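Local coordinates for protein glycoside Hydrolase Family 43_12 (Metagenome, PDB 7JVH) that probably hydrolyses glycosidic bonds in plant cell-wall xylan or arabinose-decorated chains, as a glycoside hydrolase of family 43, subfamily 12, at residues A[139-143]-A[144-148]; A[529-533]-A[534-538]. All blocks are in the same frame, centred on the assembly; numbering follows the deposited sequence.

How the contacts relate
The two contacts are both reversals of the chain between neighbouring antiparallel strands, but they sit in different parts of the enzyme. Contact 1 (139-143 with 144-148) joins strands 134-142 and 148-154 of one four-stranded sheet in the family 43 region, which has the five-bladed beta-propeller fold of that family. Contact 2 (529-533 with 534-538) closes a hairpin in the C-terminal concanavalin A-like region. Their centres lie 45 Å apart and their nearest atoms about 34 Å, so neither touches the other. In family 43 the active site belongs to the propeller; contact 2, whose centre lies about 33 Å from the centre of the chain, is a peripheral surface turn.

Contact 1 of 2, residues A[139-143]-A[144-148]; sequences TTEFC and APCGG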
# COMPACT_ATOMS: atom_id res chain seq x y z
N THR A 139 -6.84 -10.77 -7.49
CA THR A 139 -6.70 -9.34 -7.75
C THR A 139 -6.76 -9.00 -9.25
O THR A 139 -6.89 -9.89 -10.09
CB THR A 139 -5.37 -8.85 -7.16
OG1 THR A 139 -5.30 -7.42 -7.23
CG2 THR A 139 -4.19 -9.45 -7.88
N THR A 140 -6.68 -7.70 -9.55
CA THR A 140 -6.53 -7.20 -10.91
C THR A 140 -5.11 -6.65 -11.08
O THR A 140 -4.65 -5.81 -10.30
CB THR A 140 -7.53 -6.08 -11.23
OG1 THR A 140 -8.84 -6.46 -10.79
CG2 THR A 140 -7.61 -5.82 -12.71
N GLU A 141 -4.41 -7.16 -12.09
CA GLU A 141 -3.03 -6.80 -12.37
C GLU A 141 -2.97 -6.05 -13.71
O GLU A 141 -2.87 -6.67 -14.75
CB GLU A 141 -2.14 -8.06 -12.39
CG GLU A 141 -0.71 -7.85 -12.91
CD GLU A 141 0.22 -8.98 -12.55
OE1 GLU A 141 0.81 -8.93 -11.48
OE2 GLU A 141 0.37 -9.92 -13.35
N PHE A 142 -3.05 -4.72 -13.65
CA PHE A 142 -3.01 -3.82 -14.80
C PHE A 142 -1.57 -3.55 -15.19
O PHE A 142 -1.11 -2.42 -15.13
CB PHE A 142 -3.74 -2.50 -14.50
CG PHE A 142 -5.24 -2.63 -14.46
CD1 PHE A 142 -5.94 -3.17 -15.55
CD2 PHE A 142 -5.96 -2.20 -13.36
CE1 PHE A 142 -7.32 -3.27 -15.52
CE2 PHE A 142 -7.36 -2.30 -13.34
CZ PHE A 142 -8.03 -2.83 -14.42
N CYS A 143 -0.87 -4.62 -15.56
CA CYS A 143 0.48 -4.61 -16.11
C CYS A 143 0.81 -6.07 -16.43
O CYS A 143 -0.01 -6.94 -16.17
CB CYS A 143 1.50 -3.96 -15.16
SG CYS A 143 2.08 -4.95 -13.75
N ALA A 144 1.98 -6.32 -17.01
CA ALA A 144 2.43 -7.67 -17.35
C ALA A 144 2.68 -8.49 -16.08
O ALA A 144 2.98 -7.91 -15.03
CB ALA A 144 3.68 -7.59 -18.22
N PRO A 145 2.59 -9.84 -16.10
CA PRO A 145 2.21 -10.61 -17.30
C PRO A 145 0.71 -10.70 -17.64
O PRO A 145 0.38 -11.06 -18.75
CB PRO A 145 2.71 -12.02 -16.95
CG PRO A 145 2.61 -12.10 -15.46
CD PRO A 145 2.93 -10.71 -14.96
N CYS A 146 -0.17 -10.38 -16.69
CA CYS A 146 -1.60 -10.72 -16.78
C CYS A 146 -2.48 -9.67 -17.46
O CYS A 146 -3.38 -10.01 -18.19
CB CYS A 146 -2.16 -11.02 -15.38
SG CYS A 146 -1.52 -12.54 -14.66
N GLY A 147 -2.24 -8.39 -17.18
CA GLY A 147 -3.04 -7.32 -17.73
C GLY A 147 -4.51 -7.57 -17.49
O GLY A 147 -5.29 -7.46 -18.41
N GLY A 148 -4.88 -7.88 -16.25
CA GLY A 148 -6.25 -8.08 -15.84
C GLY A 148 -6.41 -9.00 -14.64
O GLY A 148 -5.46 -9.27 -13.91
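Glu141 and Gly148 face each other as an antiparallel hydrogen-bonded pair, and their backbones exchange two bonds. Glu141 N donates a hydrogen bond to Gly148 O at 3.0 Å, almost straight at 171°, while Gly148 N donates one to Glu141 O at 2.8 Å on a more bent path. Glu141 O accepts a second hydrogen bond from Cys143 N, and the two donors reach it from opposite faces of the carbonyl plane; that second bond closes an inverse gamma turn centred on Phe142. Further round the loop Gly147 N donates to Cys143 O at 2.8 Å.

Together these bonds carry the chain from strand 134-142 into strand 148-154, inner neighbours in a four-stranded antiparallel sheet, one blade of the family 43 propeller. Gly147 and Gly148 both lie opposite Glu141, forming a G1 beta bulge. Gly147 has a positive phi, and at Gly148 the backbone angles would press a CB against the preceding carbonyl oxygen, so both places suit glycine.

Glu141 CG stands anti to the backbone N (chi1 170°) and the extended chain brings the carboxylate to the bend around the cis peptide before Pro145. There Glu141 OE2 takes a weak hydrogen bond from Cys146 N at 3.4 Å and lies 3.1 Å from Pro145 CD, with the glutamate and the proline ring crossing obliquely. Beyond this, Ile121 and Met150 of the flanking strands pack against Glu141.

Thr140 turns its methyl to the glycine backbone, Thr140 CG2 lying 3.9 Å from Gly148 C. That methyl also sits over one face of the Phe142 ring, offset toward the rim, and Tyr122 meets the ring edge-to-face. Thr140 OG1 is hydrogen-bonded to Asn149 OD1.

Contact 2 of 2, residues A[529-533]-A[534-538]; sequences SYTLN and GEKKN
Tyr530 and Lys537 are joined through their backbones by a pair of hydrogen bonds: Tyr530 N to Lys537 O and Lys537 N to Tyr530 O, each 3.0 Å long and the second nearly straight at 174°. Nearer the turn, Leu532 N donates to Glu535 O at 3.2 Å. A CA-H...O contact from Thr531 CA reaches that same oxygen.

Side-chain packing divides between the two faces of the hairpin. On one, the tyrosine ring and the Lys537 chain cross, with Lys537 CD 3.5 Å from Tyr530 OH and Lys537 CB near the ring carbons CE1 and CZ; chi1 of 65° puts Tyr530 CG between the backbone N and the carbonyl carbon, and from there the ring lies across Lys537. With an alanine here, the Lys537 methylenes would probably lose the ring they lie against, and a gap would be likely beside Ile508 and Leu517. On the other face the extended Lys536 passes Thr531, Lys536 CG lying 3.4 Å from Thr531 OG1, and brings Lys536 CE within 3.3 Å of Ser529 OG.

Strand 525-531 also pairs with strand 515-522, which ties this surface beta hairpin into an antiparallel sheet of the concanavalin A-like domain.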
# COMPACT_ATOMS: atom_id res chain seq x y z
N SER A 529 19.69 17.74 3.98
CA SER A 529 20.93 18.06 4.63
C SER A 529 21.93 16.96 4.35
O SER A 529 21.55 15.85 3.95
CB SER A 529 20.75 18.20 6.15
OG SER A 529 20.48 16.94 6.77
N TYR A 530 23.21 17.29 4.61
CA TYR A 530 24.31 16.35 4.53
C TYR A 530 25.21 16.56 5.73
O TYR A 530 25.28 17.67 6.26
CB TYR A 530 25.09 16.52 3.23
CG TYR A 530 25.82 17.85 3.06
CD1 TYR A 530 25.12 19.02 2.83
CD2 TYR A 530 27.21 17.91 3.13
CE1 TYR A 530 25.77 20.22 2.67
CE2 TYR A 530 27.89 19.10 2.94
CZ TYR A 530 27.17 20.26 2.72
OH TYR A 530 27.82 21.45 2.57
N THR A 531 25.87 15.49 6.18
CA THR A 531 26.72 15.51 7.36
C THR A 531 28.03 14.85 6.99
O THR A 531 28.08 13.63 6.75
CB THR A 531 26.08 14.78 8.55
OG1 THR A 531 24.79 15.35 8.83
CG2 THR A 531 27.01 14.87 9.79
N LEU A 532 29.08 15.67 6.89
CA LEU A 532 30.40 15.21 6.51
C LEU A 532 31.26 15.32 7.76
O LEU A 532 30.74 15.26 8.87
CB LEU A 532 30.95 16.00 5.28
CG LEU A 532 31.75 15.17 4.27
CD1 LEU A 532 31.46 13.68 4.41
CD2 LEU A 532 31.53 15.65 2.84
N ASN A 533 32.58 15.46 7.59
CA ASN A 533 33.57 15.42 8.68
C ASN A 533 33.12 16.14 9.96
O ASN A 533 33.65 17.19 10.34
CB ASN A 533 34.94 15.91 8.18
CG ASN A 533 34.82 17.02 7.15
OD1 ASN A 533 34.14 18.02 7.38
ND2 ASN A 533 35.45 16.83 5.98
N GLY A 534 32.14 15.53 10.63
CA GLY A 534 31.59 15.99 11.89
C GLY A 534 30.22 16.65 11.77
O GLY A 534 29.23 16.20 12.36
N GLU A 535 30.19 17.72 10.97
CA GLU A 535 29.16 18.76 11.01
C GLU A 535 28.02 18.57 10.00
O GLU A 535 28.23 18.07 8.88
CB GLU A 535 29.86 20.11 10.77
CG GLU A 535 29.03 21.35 10.97
CD GLU A 535 29.72 22.59 10.39
OE1 GLU A 535 30.94 22.58 10.04
OE2 GLU A 535 29.02 23.62 10.29
N LYS A 536 26.81 18.98 10.40
CA LYS A 536 25.59 18.83 9.63
C LYS A 536 25.13 20.18 9.08
O LYS A 536 24.94 21.12 9.84
CB LYS A 536 24.47 18.26 10.50
CG LYS A 536 23.14 18.12 9.78
CD LYS A 536 22.09 17.51 10.70
CE LYS A 536 20.74 17.41 10.01
NZ LYS A 536 19.61 17.35 10.96
N LYS A 537 24.93 20.26 7.75
CA LYS A 537 24.51 21.47 7.07
C LYS A 537 23.31 21.20 6.19
O LYS A 537 23.24 20.18 5.51
CB LYS A 537 25.64 22.01 6.19
CG LYS A 537 26.95 22.26 6.90
CD LYS A 537 28.08 22.43 5.89
CE LYS A 537 29.31 23.10 6.51
NZ LYS A 537 30.56 22.60 5.87
N ASN A 538 22.35 22.12 6.22
CA ASN A 538 21.23 22.16 5.30
C ASN A 538 21.72 22.43 3.89
O ASN A 538 22.61 23.24 3.70
CB ASN A 538 20.25 23.26 5.71
CG ASN A 538 19.31 22.83 6.82
OD1 ASN A 538 19.33 21.68 7.25
ND2 ASN A 538 18.47 23.76 7.27